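PDB 3E19: FeoA from Thermococcus thioreducens, which probably takes part in regulating ferrous iron uptake, as a small beta-barrel protein of the FeoA family with an SH3-like fold. Local coordinates for residues V5-M10 / A40-L45; P52-V57 / R61-K66. All coordinates share one frame; numbering follows the deposited sequence.

How the contacts relate
Contact 1 lies near the centre of the folded chain, where the turn after the first strand packs on strand 41-46 through buried apolar side chains alone. Contact 2, further out, is the beta hairpin of strands 53-57 and 60-64, held by backbone hydrogen bonds, one face inward, the other carrying Ile54, Ala63 and Arg61. Strands 41-46 and 53-57 are neighbours in the sheet, so the contacts join: Gln43 O lies 2.8 Å from Ser56 N, a probable hydrogen bond, and Ile42 CD1 packs 3.4 Å from Ile55 CG2. Contact 1 spans the barrel interior and contact 2 builds part of its wall; both reach a second subunit, contact 1 through Ala40, and contact 2 also a third.

Contact 1: residues V5-M10 / A40-L45; sequences VPLSEM and ATIQVL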
ATOM      1  N   VAL C   5      21.501  15.968 -25.280  1.00 20.97           N
ATOM      2  CA  VAL C   5      22.318  16.126 -24.062  1.00 20.87           C
ATOM      3  C   VAL C   5      21.897  15.130 -23.019  1.00 20.20           C
ATOM      4  O   VAL C   5      20.759  14.675 -23.063  1.00 19.71           O
ATOM      5  CB  VAL C   5      22.131  17.529 -23.483  1.00 20.77           C
ATOM      6  CG1 VAL C   5      22.669  18.579 -24.465  1.00 22.63           C
ATOM      7  CG2 VAL C   5      20.713  17.775 -23.126  1.00 20.18           C
ATOM      8  N   PRO C   6      22.806  14.775 -22.091  1.00 19.98           N
ATOM      9  CA  PRO C   6      22.415  13.960 -20.953  1.00 19.56           C
ATOM     10  C   PRO C   6      21.437  14.676 -20.040  1.00 19.50           C
ATOM     11  O   PRO C   6      21.473  15.902 -19.887  1.00 19.76           O
ATOM     12  CB  PRO C   6      23.747  13.692 -20.227  1.00 19.71           C
ATOM     13  CG  PRO C   6      24.805  14.007 -21.234  1.00 21.11           C
ATOM     14  CD  PRO C   6      24.245  15.103 -22.048  1.00 19.87           C
ATOM     15  N   LEU C   7      20.551  13.913 -19.422  1.00 18.65           N
ATOM     16  CA  LEU C   7      19.564  14.513 -18.567  1.00 18.55           C
ATOM     17  C   LEU C   7      20.275  15.296 -17.469  1.00 19.17           C
ATOM     18  O   LEU C   7      19.777  16.321 -17.061  1.00 19.40           O
ATOM     19  CB  LEU C   7      18.647  13.443 -18.005  1.00 17.64           C
ATOM     20  CG  LEU C   7      17.731  13.793 -16.849  1.00 19.81           C
ATOM     21  CD1 LEU C   7      16.838  14.870 -17.298  1.00 23.27           C
ATOM     22  CD2 LEU C   7      16.975  12.514 -16.448  1.00 18.67           C
ATOM     23  N   SER C   8      21.432  14.813 -17.021  1.00 20.45           N
ATOM     24  CA  SER C   8      22.281  15.500 -16.008  1.00 22.36           C
ATOM     25  C   SER C   8      22.663  16.937 -16.357  1.00 23.47           C
ATOM     26  O   SER C   8      23.021  17.713 -15.453  1.00 25.26           O
ATOM     27  CB  SER C   8      23.556  14.695 -15.768  1.00 21.87           C
ATOM     28  OG  SER C   8      24.294  14.517 -16.973  1.00 23.32           O
ATOM     29  N   GLU C   9      22.605  17.295 -17.642  1.00 23.88           N
ATOM     30  CA  GLU C   9      22.953  18.626 -18.097  1.00 25.37           C
ATOM     31  C   GLU C   9      21.766  19.532 -18.330  1.00 25.93           C
ATOM     32  O   GLU C   9      21.951  20.664 -18.713  1.00 26.93           O
ATOM     33  CB  GLU C   9      23.856  18.562 -19.344  1.00 26.02           C
ATOM     34  CG  GLU C   9      25.205  18.056 -18.968  1.00 28.77           C
ATOM     35  CD  GLU C   9      26.080  17.647 -20.142  1.00 33.71           C
ATOM     36  OE1 GLU C   9      25.846  18.115 -21.279  1.00 35.31           O
ATOM     37  OE2 GLU C   9      27.012  16.837 -19.886  1.00 39.65           O
ATOM     38  N   MET C  10      20.557  19.062 -18.052  1.00 25.68           N
ATOM     39  CA  MET C  10      19.377  19.839 -18.335  1.00 25.47           C
ATOM     40  C   MET C  10      18.924  20.588 -17.091  1.00 25.35           C
ATOM     41  O   MET C  10      19.166  20.187 -15.979  1.00 26.72           O
ATOM     42  CB  MET C  10      18.261  18.933 -18.820  1.00 24.98           C
ATOM     43  CG  MET C  10      18.571  18.330 -20.145  1.00 26.33           C
ATOM     44  SD  MET C  10      17.312  17.137 -20.608  1.00 27.65           S
ATOM     45  CE  MET C  10      15.932  18.243 -20.990  1.00 30.87           C
ATOM     46  N   ALA C  40       9.958   8.345 -24.169  1.00 17.48           N
ATOM     47  CA  ALA C  40       9.307   9.066 -23.083  1.00 17.67           C
ATOM     48  C   ALA C  40       9.730  10.529 -23.071  1.00 19.08           C
ATOM     49  O   ALA C  40      10.862  10.840 -23.441  1.00 17.40           O
ATOM     50  CB  ALA C  40       9.630   8.380 -21.690  1.00 17.77           C
ATOM     51  N   THR C  41       8.807  11.408 -22.633  1.00 20.26           N
ATOM     52  CA  THR C  41       9.049  12.839 -22.487  1.00 20.94           C
ATOM     53  C   THR C  41       9.292  13.146 -21.018  1.00 21.17           C
ATOM     54  O   THR C  41       8.646  12.609 -20.125  1.00 19.91           O
ATOM     55  CB  THR C  41       7.889  13.653 -23.062  1.00 21.84           C
ATOM     56  OG1 THR C  41       7.753  13.334 -24.453  1.00 21.92           O
ATOM     57  CG2 THR C  41       8.071  15.161 -22.888  1.00 24.30           C
ATOM     58  N   ILE C  42      10.292  13.960 -20.791  1.00 21.23           N
ATOM     59  CA  ILE C  42      10.706  14.328 -19.472  1.00 23.11           C
ATOM     60  C   ILE C  42      10.678  15.852 -19.364  1.00 23.30           C
ATOM     61  O   ILE C  42      11.045  16.556 -20.318  1.00 21.02           O
ATOM     62  CB  ILE C  42      12.110  13.694 -19.149  1.00 24.02           C
ATOM     63  CG1 ILE C  42      12.771  14.339 -17.932  1.00 26.71           C
ATOM     64  CG2 ILE C  42      13.077  13.746 -20.294  1.00 27.31           C
ATOM     65  CD1 ILE C  42      13.752  13.430 -17.346  1.00 31.70           C
ATOM     66  N   GLN C  43      10.206  16.345 -18.221  1.00 24.10           N
ATOM     67  CA  GLN C  43      10.423  17.718 -17.828  1.00 25.97           C
ATOM     68  C   GLN C  43      11.239  17.791 -16.573  1.00 24.91           C
ATOM     69  O   GLN C  43      10.972  17.085 -15.597  1.00 23.71           O
ATOM     70  CB  GLN C  43       9.126  18.466 -17.572  1.00 26.56           C
ATOM     71  CG  GLN C  43       9.356  19.983 -17.382  1.00 28.94           C
ATOM     72  CD  GLN C  43       8.072  20.709 -17.012  1.00 30.92           C
ATOM     73  OE1 GLN C  43       8.096  21.826 -16.459  1.00 39.27           O
ATOM     74  NE2 GLN C  43       6.940  20.060 -17.272  1.00 36.00           N
ATOM     75  N   VAL C  44      12.225  18.679 -16.609  1.00 24.08           N
ATOM     76  CA  VAL C  44      13.068  18.913 -15.477  1.00 24.63           C
ATOM     77  C   VAL C  44      12.403  20.003 -14.648  1.00 24.69           C
ATOM     78  O   VAL C  44      12.071  21.067 -15.187  1.00 22.64           O
ATOM     79  CB  VAL C  44      14.437  19.330 -15.920  1.00 24.99           C
ATOM     80  CG1 VAL C  44      15.331  19.562 -14.677  1.00 23.30           C
ATOM     81  CG2 VAL C  44      14.977  18.220 -16.864  1.00 24.97           C
ATOM     82  N   LEU C  45      12.173  19.694 -13.372  1.00 26.16           N
ATOM     83  CA  LEU C  45      11.464  20.592 -12.453  1.00 27.23           C
ATOM     84  C   LEU C  45      12.413  21.341 -11.520  1.00 29.28           C
ATOM     85  O   LEU C  45      12.166  22.479 -11.205  1.00 28.50           O
ATOM     86  CB  LEU C  45      10.463  19.813 -11.606  1.00 27.40           C
ATOM     87  CG  LEU C  45       9.372  19.023 -12.322  1.00 27.36           C
ATOM     88  CD1 LEU C  45       8.374  18.547 -11.314  1.00 28.39           C
ATOM     89  CD2 LEU C  45       8.664  19.856 -13.361  1.00 27.57           C
TER
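Leu7 meets Ile42 with both of its methyls: CD1 and CD2 straddle Ile42 CD1, at 3.4 Å from Leu7 CD1 and 3.5 Å from Leu7 CD2, both closer than ordinary van der Waals contact. The two side chains cross at a slant, the end of the isoleucine set against the fork of the leucine. Leu7 CD1 also touches Val44 CG2 at 3.9 Å, here with the side chains running past each other in opposite directions. The same Val44 methyl also receives Met10, whose CB approaches Val44 CG2 to 3.9 Å. In the SH3-like barrel of FeoA this packing fills the interior between the turn after strand 4-6 and strand 41-46, whose Ile42 and Val44, two residues apart, both point inward. Leu7 reaches across because its CG stands opposite the backbone N (chi1 167°), directing the fork at the strand. The turn itself is a short 3-10 segment, closed by Glu9 N to Pro6 O at 2.9 Å and Met10 N to Leu7 O at 3.0 Å, which puts Leu7 and Met10 on the same side. Further out, Val72 and Val74 of strand 72-76 pack on Leu7, while Ile55 and Ile53 of strand 53-57 touch Ile42 and Val44.

Contact 2: residues P52-V57 / R61-K66; sequences PIIISV and RFAIGK
Ile53 and Ile64 exchange two backbone hydrogen bonds, Ile53 N to Ile64 O and Ile64 N to Ile53 O, each 2.8 Å. Ile55 and Phe62 form a second such pair, Ile55 N to Phe62 O at 2.8 Å and Phe62 N to Ile55 O at 2.9 Å. Between them Ile54 faces Ala63 in a non-hydrogen-bonded pair, and Ala63 CA makes a CA-H...O contact of 3.3 Å with Ile53 O. This is an antiparallel beta hairpin at one end of the chain's sheet, in which the N-to-C directions of segments 53-57 and 61-64 make 144°. Among apolar contacts, Ile53 CB lies 3.8 Å from Ile64 CG2 on the face shared with Ile55 and Phe62. On the other face Ile54 CD1 presses tightly on Ala63 CB at 3.5 Å, while its second branch, CG2, anti to the backbone N (chi1 -54°, measured to CG1), sits over one face of the Arg61 guanidinium, offset toward the rim. With an alanine at Ile54, the guanidinium is likely to lose the methyl over it and a gap to open beside Ala63. Lys66 NZ hydrogen-bonds to the carbonyl oxygens of His48 and Pro49, and backbone Gly65 N to Glu9 OE1 of a neighbouring subunit.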
ATOM      1  N   PRO C  52      19.818  16.347  -5.868  1.00 31.34           N
ATOM      2  CA  PRO C  52      19.290  15.511  -6.955  1.00 30.03           C
ATOM      3  C   PRO C  52      18.619  16.368  -8.046  1.00 28.58           C
ATOM      4  O   PRO C  52      18.431  17.586  -7.879  1.00 28.96           O
ATOM      5  CB  PRO C  52      18.231  14.638  -6.250  1.00 29.61           C
ATOM      6  CG  PRO C  52      17.739  15.460  -5.140  1.00 30.12           C
ATOM      7  CD  PRO C  52      18.903  16.388  -4.720  1.00 31.56           C
ATOM      8  N   ILE C  53      18.228  15.724  -9.135  1.00 25.56           N
ATOM      9  CA  ILE C  53      17.355  16.372 -10.109  1.00 23.86           C
ATOM     10  C   ILE C  53      15.940  15.873  -9.903  1.00 22.09           C
ATOM     11  O   ILE C  53      15.713  14.653  -9.783  1.00 21.48           O
ATOM     12  CB  ILE C  53      17.823  16.014 -11.541  1.00 23.40           C
ATOM     13  CG1 ILE C  53      19.313  16.326 -11.688  1.00 24.72           C
ATOM     14  CG2 ILE C  53      17.012  16.760 -12.583  1.00 22.91           C
ATOM     15  CD1 ILE C  53      19.878  15.966 -13.056  1.00 25.20           C
ATOM     16  N   ILE C  54      14.979  16.776  -9.924  1.00 19.93           N
ATOM     17  CA  ILE C  54      13.589  16.385  -9.843  1.00 19.54           C
ATOM     18  C   ILE C  54      12.993  16.500 -11.226  1.00 19.15           C
ATOM     19  O   ILE C  54      13.038  17.571 -11.824  1.00 19.37           O
ATOM     20  CB  ILE C  54      12.799  17.270  -8.858  1.00 19.18           C
ATOM     21  CG1 ILE C  54      13.494  17.281  -7.490  1.00 21.96           C
ATOM     22  CG2 ILE C  54      11.305  16.875  -8.792  1.00 18.57           C
ATOM     23  CD1 ILE C  54      13.744  15.899  -6.835  1.00 23.90           C
ATOM     24  N   ILE C  55      12.435  15.397 -11.723  1.00 17.82           N
ATOM     25  CA  ILE C  55      11.799  15.350 -13.027  1.00 17.97           C
ATOM     26  C   ILE C  55      10.338  14.937 -12.934  1.00 18.06           C
ATOM     27  O   ILE C  55       9.886  14.355 -11.944  1.00 16.95           O
ATOM     28  CB  ILE C  55      12.519  14.345 -14.002  1.00 18.09           C
ATOM     29  CG1 ILE C  55      12.413  12.906 -13.472  1.00 18.25           C
ATOM     30  CG2 ILE C  55      14.017  14.705 -14.169  1.00 17.13           C
ATOM     31  CD1 ILE C  55      13.026  11.760 -14.376  1.00 17.97           C
ATOM     32  N   SER C  56       9.623  15.187 -14.025  1.00 18.86           N
ATOM     33  CA  SER C  56       8.285  14.699 -14.215  1.00 19.66           C
ATOM     34  C   SER C  56       8.231  13.900 -15.529  1.00 20.11           C
ATOM     35  O   SER C  56       8.678  14.389 -16.591  1.00 19.10           O
ATOM     36  CB  SER C  56       7.355  15.894 -14.255  1.00 21.55           C
ATOM     37  OG  SER C  56       6.085  15.541 -14.728  1.00 24.09           O
ATOM     38  N   VAL C  57       7.725  12.670 -15.431  1.00 21.19           N
ATOM     39  CA  VAL C  57       7.553  11.724 -16.567  1.00 21.15           C
ATOM     40  C   VAL C  57       6.120  11.199 -16.529  1.00 22.01           C
ATOM     41  O   VAL C  57       5.703  10.603 -15.552  1.00 20.33           O
ATOM     42  CB  VAL C  57       8.558  10.561 -16.526  1.00 21.26           C
ATOM     43  CG1 VAL C  57       8.548   9.763 -17.871  1.00 19.03           C
ATOM     44  CG2 VAL C  57       9.929  11.078 -16.291  1.00 21.82           C
ATOM     45  N   ARG C  61       6.289  12.494 -10.616  1.00 23.56           N
ATOM     46  CA  ARG C  61       7.539  13.108 -10.184  1.00 25.20           C
ATOM     47  C   ARG C  61       8.539  12.101  -9.609  1.00 23.34           C
ATOM     48  O   ARG C  61       8.194  11.259  -8.778  1.00 21.76           O
ATOM     49  CB  ARG C  61       7.268  14.271  -9.193  1.00 25.42           C
ATOM     50  CG  ARG C  61       6.484  15.408  -9.885  1.00 29.20           C
ATOM     51  CD  ARG C  61       6.299  16.706  -9.031  1.00 32.89           C
ATOM     52  NE  ARG C  61       7.168  16.813  -7.845  1.00 39.74           N
ATOM     53  CZ  ARG C  61       7.593  17.976  -7.324  1.00 42.27           C
ATOM     54  NH1 ARG C  61       8.360  17.989  -6.234  1.00 43.04           N
ATOM     55  NH2 ARG C  61       7.270  19.133  -7.895  1.00 44.52           N
ATOM     56  N   PHE C  62       9.792  12.227 -10.034  1.00 21.65           N
ATOM     57  CA  PHE C  62      10.867  11.409  -9.541  1.00 21.17           C
ATOM     58  C   PHE C  62      12.080  12.257  -9.209  1.00 21.21           C
ATOM     59  O   PHE C  62      12.337  13.253  -9.860  1.00 21.22           O
ATOM     60  CB  PHE C  62      11.270  10.355 -10.598  1.00 22.15           C
ATOM     61  CG  PHE C  62      10.244   9.326 -10.815  1.00 22.29           C
ATOM     62  CD1 PHE C  62      10.055   8.323  -9.864  1.00 24.64           C
ATOM     63  CD2 PHE C  62       9.416   9.366 -11.946  1.00 24.64           C
ATOM     64  CE1 PHE C  62       9.049   7.364 -10.026  1.00 25.17           C
ATOM     65  CE2 PHE C  62       8.432   8.396 -12.106  1.00 25.99           C
ATOM     66  CZ  PHE C  62       8.266   7.391 -11.134  1.00 23.93           C
ATOM     67  N   ALA C  63      12.875  11.804  -8.248  1.00 20.47           N
ATOM     68  CA  ALA C  63      14.216  12.358  -8.001  1.00 19.54           C
ATOM     69  C   ALA C  63      15.209  11.390  -8.593  1.00 20.20           C
ATOM     70  O   ALA C  63      15.085  10.146  -8.419  1.00 19.86           O
ATOM     71  CB  ALA C  63      14.475  12.495  -6.524  1.00 20.35           C
ATOM     72  N   ILE C  64      16.191  11.927  -9.299  1.00 18.66           N
ATOM     73  CA  ILE C  64      17.235  11.112  -9.847  1.00 18.44           C
ATOM     74  C   ILE C  64      18.580  11.732  -9.515  1.00 19.68           C
ATOM     75  O   ILE C  64      18.695  12.954  -9.403  1.00 21.72           O
ATOM     76  CB  ILE C  64      17.016  10.974 -11.401  1.00 18.34           C
ATOM     77  CG1 ILE C  64      18.008  10.008 -12.018  1.00 19.06           C
ATOM     78  CG2 ILE C  64      16.977  12.360 -12.136  1.00 18.02           C
ATOM     79  CD1 ILE C  64      17.561   9.550 -13.454  1.00 16.89           C
ATOM     80  N   GLY C  65      19.593  10.897  -9.330  1.00 19.32           N
ATOM     81  CA  GLY C  65      20.920  11.384  -9.045  1.00 20.48           C
ATOM     82  C   GLY C  65      21.571  11.830 -10.321  1.00 21.66           C
ATOM     83  O   GLY C  65      21.265  11.298 -11.387  1.00 20.10           O
ATOM     84  N   LYS C  66      22.477  12.794 -10.220  1.00 22.47           N
ATOM     85  CA  LYS C  66      23.217  13.280 -11.384  1.00 23.69           C
ATOM     86  C   LYS C  66      23.962  12.177 -12.103  1.00 23.57           C
ATOM     87  O   LYS C  66      24.028  12.153 -13.351  1.00 23.63           O
ATOM     88  CB  LYS C  66      24.237  14.363 -10.982  1.00 24.80           C
ATOM     89  CG  LYS C  66      23.617  15.700 -10.672  1.00 28.45           C
ATOM     90  CD  LYS C  66      24.417  16.871 -11.205  1.00 34.01           C
ATOM     91  CE  LYS C  66      23.469  18.044 -11.583  1.00 37.70           C
ATOM     92  NZ  LYS C  66      24.054  19.394 -11.261  1.00 39.89           N
TER